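Local coordinates for protein diguanylate cyclase/phosphodiesterase (Caldicellulosiruptor saccharolyticus, PDB 3MTK) that probably hydrolyses the bacterial messenger cyclic di-GMP in its full-length form, of which this chain is the GGDEF domain, at residues N122-A127 / K150-G155; F41-D46 / G84-A89. All coordinates share one frame; numbering follows the deposited sequence.

Contact 1: residues N122-A127 / K150-G155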
loop_
_atom_site.group_PDB
_atom_site.type_symbol
_atom_site.label_atom_id
_atom_site.label_comp_id
_atom_site.label_asym_id
_atom_site.label_seq_id
_atom_site.Cartn_x
_atom_site.Cartn_y
_atom_site.Cartn_z
ATOM N N ASN A 122 -4.936 6.381 -10.668
ATOM C CA ASN A 122 -5.659 6.774 -9.473
ATOM C C ASN A 122 -5.454 5.733 -8.402
ATOM O O ASN A 122 -5.113 4.591 -8.707
ATOM C CB ASN A 122 -7.138 6.907 -9.783
ATOM C CG ASN A 122 -7.431 8.142 -10.583
ATOM O OD1 ASN A 122 -8.388 8.188 -11.353
ATOM N ND2 ASN A 122 -6.606 9.165 -10.397
ATOM N N PHE A 123 -5.658 6.138 -7.150
ATOM C CA PHE A 123 -5.476 5.251 -6.009
ATOM C C PHE A 123 -6.558 5.481 -4.973
ATOM O O PHE A 123 -7.415 6.347 -5.124
ATOM C CB PHE A 123 -4.129 5.514 -5.311
ATOM C CG PHE A 123 -2.917 5.434 -6.219
ATOM C CD1 PHE A 123 -2.616 6.469 -7.099
ATOM C CD2 PHE A 123 -2.074 4.340 -6.172
ATOM C CE1 PHE A 123 -1.491 6.412 -7.917
ATOM C CE2 PHE A 123 -0.945 4.273 -6.983
ATOM C CZ PHE A 123 -0.653 5.313 -7.857
ATOM N N ASN A 124 -6.488 4.684 -3.913
ATOM C CA ASN A 124 -7.364 4.782 -2.760
ATOM C C ASN A 124 -6.546 4.205 -1.619
ATOM O O ASN A 124 -5.717 3.303 -1.824
ATOM C CB ASN A 124 -8.667 4.022 -2.967
ATOM C CG ASN A 124 -9.782 4.933 -3.473
ATOM O OD1 ASN A 124 -10.239 5.840 -2.754
ATOM N ND2 ASN A 124 -10.207 4.716 -4.713
ATOM N N ILE A 125 -6.748 4.749 -0.426
ATOM C CA ILE A 125 -5.981 4.314 0.721
ATOM C C ILE A 125 -6.807 4.017 1.958
ATOM O O ILE A 125 -7.661 4.809 2.355
ATOM C CB ILE A 125 -4.908 5.368 1.066
ATOM C CG1 ILE A 125 -3.781 5.293 0.036
ATOM C CG2 ILE A 125 -4.378 5.154 2.464
ATOM C CD1 ILE A 125 -2.690 6.350 0.228
ATOM N N GLY A 126 -6.543 2.858 2.550
ATOM C CA GLY A 126 -7.223 2.457 3.762
ATOM C C GLY A 126 -6.131 2.285 4.799
ATOM O O GLY A 126 -5.125 1.616 4.535
ATOM N N ALA A 127 -6.298 2.891 5.969
ATOM C CA ALA A 127 -5.272 2.780 7.007
ATOM C C ALA A 127 -5.847 2.405 8.370
ATOM O O ALA A 127 -7.019 2.656 8.652
ATOM C CB ALA A 127 -4.497 4.093 7.107
ATOM N N LYS A 150 -14.418 1.639 2.273
ATOM C CA LYS A 150 -15.094 2.893 2.599
ATOM C C LYS A 150 -14.538 4.047 1.774
ATOM O O LYS A 150 -15.263 4.982 1.423
ATOM C CB LYS A 150 -14.924 3.213 4.088
ATOM C CG LYS A 150 -15.410 2.120 5.031
ATOM C CD LYS A 150 -16.926 1.936 4.968
ATOM C CE LYS A 150 -17.409 0.916 5.997
ATOM N NZ LYS A 150 -18.879 0.642 5.905
ATOM N N ALA A 151 -13.245 3.977 1.471
ATOM C CA ALA A 151 -12.587 5.029 0.713
ATOM C C ALA A 151 -13.011 5.025 -0.749
ATOM O O ALA A 151 -13.178 6.085 -1.356
ATOM C CB ALA A 151 -11.058 4.887 0.826
ATOM N N LYS A 152 -13.184 3.839 -1.317
ATOM C CA LYS A 152 -13.576 3.762 -2.714
ATOM C C LYS A 152 -15.027 4.201 -2.921
ATOM O O LYS A 152 -15.375 4.720 -3.978
ATOM C CB LYS A 152 -13.338 2.354 -3.249
ATOM C CG LYS A 152 -11.866 1.959 -3.238
ATOM C CD LYS A 152 -11.595 0.680 -4.036
ATOM C CE LYS A 152 -12.301 -0.522 -3.434
ATOM N NZ LYS A 152 -12.004 -1.767 -4.187
ATOM N N GLU A 153 -15.868 4.010 -1.908
ATOM C CA GLU A 153 -17.263 4.428 -2.003
ATOM C C GLU A 153 -17.245 5.949 -2.040
ATOM O O GLU A 153 -18.047 6.588 -2.719
ATOM C CB GLU A 153 -18.063 4.006 -0.769
ATOM C CG GLU A 153 -17.857 2.598 -0.290
ATOM C CD GLU A 153 -18.775 2.259 0.874
ATOM O OE1 GLU A 153 -18.908 3.099 1.792
ATOM O OE2 GLU A 153 -19.361 1.156 0.877
ATOM N N GLU A 154 -16.325 6.516 -1.270
ATOM C CA GLU A 154 -16.168 7.958 -1.171
ATOM C C GLU A 154 -15.706 8.526 -2.511
ATOM O O GLU A 154 -15.998 9.671 -2.848
ATOM C CB GLU A 154 -15.145 8.281 -0.085
ATOM C CG GLU A 154 -15.403 9.576 0.642
ATOM C CD GLU A 154 -16.618 9.485 1.538
ATOM O OE1 GLU A 154 -16.588 8.676 2.493
ATOM O OE2 GLU A 154 -17.601 10.214 1.290
ATOM N N GLY A 155 -14.977 7.724 -3.274
ATOM C CA GLY A 155 -14.501 8.179 -4.570
ATOM C C GLY A 155 -13.027 7.906 -4.798
ATOM O O GLY A 155 -12.329 7.421 -3.908
#
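Lys152, on the last turn of helix 137-154, lays its aliphatic stem against Asn124 of strand 123-129, and the two side chains cross at a slant. Lys152 CG does the touching, 3.6 Å from Asn124 CG and 3.8 Å from Asn124 CB. That lysine CG stands anti to its own carbonyl carbon (chi1 -63°), which brings the stem over the strand; the bend at chi3 (-63°) turns CE and NZ away from Asn124. NZ ends in a salt bridge with Glu43 OE2 on the adjacent strand 37-44. The Asn124 amide, whose N and O are probably exchanged in the model, is wedged into the helix end: its OD1 as deposited lies 2.9 Å from Gly155 O and 3.3 Å from Ala151 O. Gly155 has left the helix at positive phi, and its carbonyl oxygen comes within reach of the strand. A leucine in place of Asn124 would probably leave the carbonyls of Ala151 and Gly155 facing a hydrocarbon instead of an amide. Deeper in, Ala151 CB rests 3.7 Å from Ile125 O, and a methyl this small is consistent with the 7.7 Å approach of the two segment axes. The Ile125 side chain points from the sheet's opposite face toward Ile101 and Met104 of helix 97-108. Strand and helix run at 143°, closer to antiparallel than to perpendicular. With strand 159-163 lying next to strand 123-129 and parallel to it, helix 137-154 forms the connection of a beta-alpha-beta crossover in the GGDEF fold.

Contact 2: residues F41-D46 / G84-A89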
loop_
_atom_site.group_PDB
_atom_site.type_symbol
_atom_site.label_atom_id
_atom_site.label_comp_id
_atom_site.label_asym_id
_atom_site.label_seq_id
_atom_site.Cartn_x
_atom_site.Cartn_y
_atom_site.Cartn_z
ATOM N N PHE A 41 -3.137 0.434 3.472
ATOM C CA PHE A 41 -3.442 -0.323 2.268
ATOM C C PHE A 41 -3.645 0.643 1.096
ATOM O O PHE A 41 -4.508 1.521 1.148
ATOM C CB PHE A 41 -4.722 -1.148 2.482
ATOM C CG PHE A 41 -4.488 -2.535 3.033
ATOM C CD1 PHE A 41 -3.231 -2.935 3.474
ATOM C CD2 PHE A 41 -5.541 -3.439 3.121
ATOM C CE1 PHE A 41 -3.023 -4.220 4.004
ATOM C CE2 PHE A 41 -5.347 -4.732 3.649
ATOM C CZ PHE A 41 -4.082 -5.121 4.092
ATOM N N LEU A 42 -2.838 0.503 0.050
ATOM C CA LEU A 42 -2.990 1.364 -1.117
ATOM C C LEU A 42 -3.429 0.520 -2.298
ATOM O O LEU A 42 -2.810 -0.507 -2.620
ATOM C CB LEU A 42 -1.684 2.065 -1.507
ATOM C CG LEU A 42 -0.995 3.102 -0.637
ATOM C CD1 LEU A 42 -0.165 2.410 0.459
ATOM C CD2 LEU A 42 -0.079 3.923 -1.521
ATOM N N GLU A 43 -4.484 0.960 -2.965
ATOM C CA GLU A 43 -4.974 0.228 -4.119
ATOM C C GLU A 43 -4.822 1.055 -5.395
ATOM O O GLU A 43 -5.211 2.223 -5.447
ATOM C CB GLU A 43 -6.442 -0.159 -3.915
ATOM C CG GLU A 43 -7.003 -1.005 -5.051
ATOM C CD GLU A 43 -8.418 -1.483 -4.795
ATOM O OE1 GLU A 43 -8.776 -1.667 -3.615
ATOM O OE2 GLU A 43 -9.164 -1.692 -5.772
ATOM N N VAL A 44 -4.243 0.449 -6.421
ATOM C CA VAL A 44 -4.072 1.124 -7.708
ATOM C C VAL A 44 -5.391 0.937 -8.447
ATOM O O VAL A 44 -5.782 -0.191 -8.753
ATOM C CB VAL A 44 -2.942 0.485 -8.528
ATOM C CG1 VAL A 44 -2.636 1.347 -9.723
ATOM C CG2 VAL A 44 -1.703 0.310 -7.664
ATOM N N ARG A 45 -6.089 2.027 -8.739
ATOM C CA ARG A 45 -7.388 1.903 -9.412
ATOM C C ARG A 45 -7.348 1.582 -10.907
ATOM O O ARG A 45 -6.406 1.931 -11.617
ATOM C CB ARG A 45 -8.215 3.175 -9.201
ATOM C CG ARG A 45 -8.437 3.562 -7.740
ATOM C CD ARG A 45 -9.025 2.418 -6.941
ATOM N NE ARG A 45 -10.245 1.891 -7.546
ATOM C CZ ARG A 45 -11.439 2.470 -7.465
ATOM N NH1 ARG A 45 -11.595 3.604 -6.799
ATOM N NH2 ARG A 45 -12.487 1.914 -8.059
ATOM N N ASP A 46 -8.389 0.894 -11.361
ATOM C CA ASP A 46 -8.568 0.526 -12.759
ATOM C C ASP A 46 -7.351 -0.013 -13.490
ATOM O O ASP A 46 -7.121 0.298 -14.654
ATOM C CB ASP A 46 -9.147 1.722 -13.496
ATOM C CG ASP A 46 -10.357 2.293 -12.779
ATOM O OD1 ASP A 46 -11.333 1.536 -12.564
ATOM O OD2 ASP A 46 -10.324 3.492 -12.412
ATOM N N GLY A 84 -1.105 -7.735 -3.304
ATOM C CA GLY A 84 -2.141 -8.093 -4.257
ATOM C C GLY A 84 -1.727 -7.577 -5.615
ATOM O O GLY A 84 -0.830 -6.748 -5.713
ATOM N N PHE A 85 -2.365 -8.083 -6.660
ATOM C CA PHE A 85 -2.066 -7.665 -8.022
ATOM C C PHE A 85 -2.031 -6.143 -8.135
ATOM O O PHE A 85 -1.134 -5.579 -8.767
ATOM C CB PHE A 85 -3.129 -8.230 -8.967
ATOM C CG PHE A 85 -3.311 -7.429 -10.221
ATOM C CD1 PHE A 85 -2.315 -7.397 -11.194
ATOM C CD2 PHE A 85 -4.460 -6.675 -10.409
ATOM C CE1 PHE A 85 -2.459 -6.620 -12.342
ATOM C CE2 PHE A 85 -4.622 -5.895 -11.549
ATOM C CZ PHE A 85 -3.621 -5.866 -12.518
ATOM N N ASP A 86 -3.007 -5.488 -7.508
ATOM C CA ASP A 86 -3.126 -4.031 -7.557
ATOM C C ASP A 86 -3.081 -3.364 -6.188
ATOM O O ASP A 86 -3.553 -2.238 -6.034
ATOM C CB ASP A 86 -4.447 -3.654 -8.223
ATOM C CG ASP A 86 -5.647 -4.109 -7.423
ATOM O OD1 ASP A 86 -5.439 -4.762 -6.378
ATOM O OD2 ASP A 86 -6.801 -3.817 -7.828
ATOM N N ARG A 87 -2.505 -4.035 -5.198
ATOM C CA ARG A 87 -2.505 -3.463 -3.866
ATOM C C ARG A 87 -1.198 -3.544 -3.117
ATOM O O ARG A 87 -0.526 -4.568 -3.139
ATOM C CB ARG A 87 -3.612 -4.128 -3.042
ATOM C CG ARG A 87 -3.565 -3.823 -1.559
ATOM C CD ARG A 87 -4.684 -4.548 -0.839
ATOM N NE ARG A 87 -6.000 -4.233 -1.400
ATOM C CZ ARG A 87 -7.150 -4.569 -0.824
ATOM N NH1 ARG A 87 -7.143 -5.232 0.325
ATOM N NH2 ARG A 87 -8.308 -4.237 -1.384
ATOM N N PHE A 88 -0.854 -2.449 -2.439
ATOM C CA PHE A 88 0.377 -2.369 -1.659
ATOM C C PHE A 88 0.023 -2.132 -0.201
ATOM O O PHE A 88 -1.088 -1.690 0.110
ATOM C CB PHE A 88 1.256 -1.209 -2.137
ATOM C CG PHE A 88 1.840 -1.398 -3.506
ATOM C CD1 PHE A 88 3.109 -1.941 -3.666
ATOM C CD2 PHE A 88 1.147 -0.974 -4.641
ATOM C CE1 PHE A 88 3.694 -2.058 -4.941
ATOM C CE2 PHE A 88 1.717 -1.085 -5.908
ATOM C CZ PHE A 88 3.003 -1.631 -6.053
ATOM N N ALA A 89 0.979 -2.420 0.683
ATOM C CA ALA A 89 0.804 -2.232 2.126
ATOM C C ALA A 89 2.026 -1.552 2.744
ATOM O O ALA A 89 3.158 -1.772 2.316
ATOM C CB ALA A 89 0.567 -3.576 2.808
HETATM O O HOH W 1 -7.165 -2.003 -9.683
#
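Leu42 and Phe88 form the hydrogen-bonded pair at the heart of this antiparallel ladder, each N donating to the other's O at 2.8 Å and nearly straight (169° and 167°). A third bond, Val44 N to Asp86 O, is equally short and carries the pairing up to the turn; these three make the tight part. On the Leu42-Phe88 face, Val44 CG2 makes ordinary apolar contact at the Phe88 ring edge, 4.1 Å from CE2. On the other face the Phe41 ring has Arg87 CD over one side, offset toward its rim, and Ala89 CB 3.8 Å from CE1. Glu43 OE1 lies at the edge of the Arg87 guanidinium, near its plane, 3.4 Å from NH2, a salt bridge with only a weak hydrogen bond in it; Arg87 NH1 has a stronger mate in Asp145 of helix 137-154. Toward the type I turn Gly84-Arg87 the contact loosens. Asp86 OD2 and Glu43 OE2 lie 3.8 Å apart, a like-charge strain probably eased by Lys152, which pairs with the same Glu43 oxygen. A water donates to Asp86 OD2 (2.6 Å) and Val44 O. Gly84-Phe88 matches the GGDEF signature in degenerate form, with arginine fourth; equivalents of Glu43, Asp86 and the Val44 carbonyl bind metal in active relatives, and the water's position is consistent with that site, though no metal is modelled here. Phe85, at the exposed turn, leans on Leu47 and Asn51 of helix 47-54. Helix 56-74 covers the Leu42-Phe88 face through Ile66 and Ile70, helix 137-154 the Phe41-Arg87 face, and strands 123-129 and 79-84 flank the pair.

Overall arrangement
After helices 3-8 and 18-30 the chain lays down strand 37-44, its first strand, passes through helices 47-54 and 56-74 and strand 79-84, and returns as strand 87-93; contact 2 closes that loop. Contact 1 opens only afterwards: strand 123-129 leads into helix 137-154, whose end folds back on it, so the two loops follow in series and neither nest nor cross. They meet through the sheet, where strands 37-44 and 123-129 are antiparallel neighbours, with Gly126 O close to Phe41 N (2.5 Å, a probable hydrogen bond) and Asn122 O to Arg45 N. Contact 2 thus joins the first strand to the signature hairpin, and contact 1 fixes a helix over the same sheet.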